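Probable ribose-5-phosphate isomerase B (Mycoplasma genitalium, PDB 6MU0) probably catalyses the interconversion of ribulose 5-phosphate and ribose 5-phosphate in the non-oxidative stage of the pentose phosphate pathway. Local coordinates at residues T79-C84 and A95-S100. Numbering follows the deposited sequence.
Sequences TGVGVC and AALVVS. With 5RP (ribulose-5-phosphate), chain B.
Leu97, in the conformer described, meets the turn into helix 81-88 through both branches of its side chain, an example of strand-to-helix packing in which no hydrogen bond crosses between the segments. CD1 lies 3.5 Å from the bare CA of Gly80 and 3.6 Å from Thr79 O, while CD2 touches Val81 CG2 at 3.8 Å. One turn along, with SG anti to the backbone N (chi1 -179°), Cys84 packs its sulfur against Leu97 CB (4.2 Å) and Ala95 CB (4.5 Å), and approaches Ala95 O closely (3.5 Å).

The helix-side polar bonds serve the turn and the ligand. Val81 N donates almost straight to Thr79 OG1 (3.2 Å, 166°), closing an ST turn around the N-cap residue Gly80. Ribulose-5-phosphate is held by Thr79 N to O4 and by Gly82 N to O1 at 3.1 Å; a weak bond from Thr79 OG1 also reaches O1. The oxidised cysteine at position 77 accepts from the backbone N of Thr79, Gly80 and Val83.

Helix 81-88, whose N-terminal loop forms part of the sugar-phosphate pocket, belongs to the beta-alpha-beta crossover from strand 72-75 past strand 115-117 to 95-97, an edge strand of the five-stranded parallel sheet within this chain; Ala96 and Val98 face helix 101-109.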
loop_
_atom_site.group_PDB
_atom_site.type_symbol
_atom_site.label_atom_id
_atom_site.label_comp_id
_atom_site.label_asym_id
_atom_site.label_seq_id
_atom_site.Cartn_x
_atom_site.Cartn_y
_atom_site.Cartn_z
ATOM N N THR A 79 5.278 6.539 10.525
ATOM C CA THR A 79 5.857 7.339 9.450
ATOM C C THR A 79 5.630 6.746 8.067
ATOM O O THR A 79 5.835 7.448 7.071
ATOM C CB THR A 79 7.371 7.476 9.640
ATOM O OG1 THR A 79 7.928 6.157 9.642
ATOM C CG2 THR A 79 7.718 8.223 10.925
ATOM N N GLY A 80 5.230 5.475 7.985
ATOM C CA GLY A 80 5.191 4.723 6.750
ATOM C C GLY A 80 6.463 3.961 6.429
ATOM O O GLY A 80 6.445 3.096 5.551
ATOM N N VAL A 81 7.570 4.255 7.114
ATOM C CA VAL A 81 8.866 3.705 6.718
ATOM C C VAL A 81 8.938 2.203 6.958
ATOM O O VAL A 81 9.406 1.450 6.098
ATOM C CB VAL A 81 10.001 4.436 7.453
ATOM C CG1 VAL A 81 11.317 3.685 7.283
ATOM C CG2 VAL A 81 10.125 5.857 6.959
ATOM N N GLY A 82 8.550 1.758 8.153
ATOM C CA GLY A 82 8.759 0.365 8.514
ATOM C C GLY A 82 7.984 -0.598 7.637
ATOM O O GLY A 82 8.532 -1.593 7.147
ATOM N N VAL A 83 6.696 -0.313 7.424
ATOM C CA VAL A 83 5.896 -1.173 6.558
ATOM C C VAL A 83 6.414 -1.147 5.131
ATOM O O VAL A 83 6.304 -2.144 4.411
ATOM C CB VAL A 83 4.395 -0.814 6.619
ATOM C CG1 VAL A 83 3.820 -1.082 8.001
ATOM C CG2 VAL A 83 4.139 0.629 6.164
ATOM N N CYS A 84 6.988 -0.019 4.695
ATOM C CA CYS A 84 7.554 0.066 3.351
ATOM C C CYS A 84 8.795 -0.814 3.221
ATOM O O CYS A 84 8.942 -1.545 2.232
ATOM C CB CYS A 84 7.856 1.529 3.021
ATOM S SG CYS A 84 8.528 1.833 1.403
ATOM N N ALA A 95 6.486 -1.296 -3.086
ATOM C CA ALA A 95 5.813 -0.531 -2.044
ATOM C C ALA A 95 6.329 0.903 -2.018
ATOM O O ALA A 95 7.542 1.133 -1.919
ATOM C CB ALA A 95 6.001 -1.188 -0.677
ATOM N N ALA A 96 5.402 1.857 -2.109
ATOM C CA ALA A 96 5.713 3.275 -2.199
ATOM C C ALA A 96 5.212 4.002 -0.963
ATOM O O ALA A 96 4.028 3.911 -0.621
ATOM C CB ALA A 96 5.016 3.885 -3.413
ATOM N N LEU A 97 6.101 4.757 -0.328
ATOM C CA LEU A 97 5.742 5.594 0.808
ATOM C C LEU A 97 5.335 6.968 0.286
ATOM O O LEU A 97 6.132 7.660 -0.357
ATOM C CB LEU A 97 6.908 5.696 1.791
ATOM C CG LEU A 97 6.726 6.653 2.974
ATOM C CD1 LEU A 97 5.396 6.446 3.685
ATOM C CD2 LEU A 97 7.880 6.516 3.962
ATOM N N VAL A 98 4.089 7.352 0.551
ATOM C CA VAL A 98 3.545 8.622 0.087
ATOM C C VAL A 98 2.998 9.368 1.294
ATOM O O VAL A 98 2.121 8.852 1.999
ATOM C CB VAL A 98 2.438 8.427 -0.963
ATOM C CG1 VAL A 98 1.878 9.768 -1.393
ATOM C CG2 VAL A 98 2.942 7.641 -2.165
ATOM N N VAL A 99 3.489 10.593 1.508
ATOM C CA VAL A 99 3.048 11.449 2.602
ATOM C C VAL A 99 2.452 12.764 2.115
ATOM O O VAL A 99 2.109 13.617 2.928
ATOM C CB VAL A 99 4.145 11.675 3.663
ATOM C CG1 VAL A 99 4.481 10.365 4.349
ATOM C CG2 VAL A 99 5.391 12.327 3.058
ATOM N N SER A 100 2.304 12.938 0.806
ATOM C CA SER A 100 1.721 14.144 0.241
ATOM C C SER A 100 0.907 13.760 -0.980
ATOM O O SER A 100 1.344 12.946 -1.794
ATOM C CB SER A 100 2.813 15.133 -0.199
ATOM O OG SER A 100 2.270 16.198 -0.966
HETATM C C2 5RP B . 7.664 2.375 11.941
HETATM C C3 5RP B . 6.692 3.217 12.741
HETATM C C5 5RP B . 5.948 2.530 13.897
HETATM O O13 5RP B . 4.558 2.780 13.815
HETATM C C6 5RP B . 6.550 3.152 15.158
HETATM O O14 5RP B . 7.949 2.872 15.173
HETATM C C7 5RP B . 5.899 2.639 16.423
HETATM O O8 5RP B . 6.360 3.455 17.516
HETATM P P9 5RP B . 5.877 3.118 19.008
HETATM O O12 5RP B . 6.537 4.157 19.869
HETATM O O11 5RP B . 4.355 3.212 19.014
HETATM O O10 5RP B . 6.319 1.703 19.327
HETATM O O4 5RP B . 6.526 4.402 12.537
HETATM O O1 5RP B . 8.276 3.151 10.917
#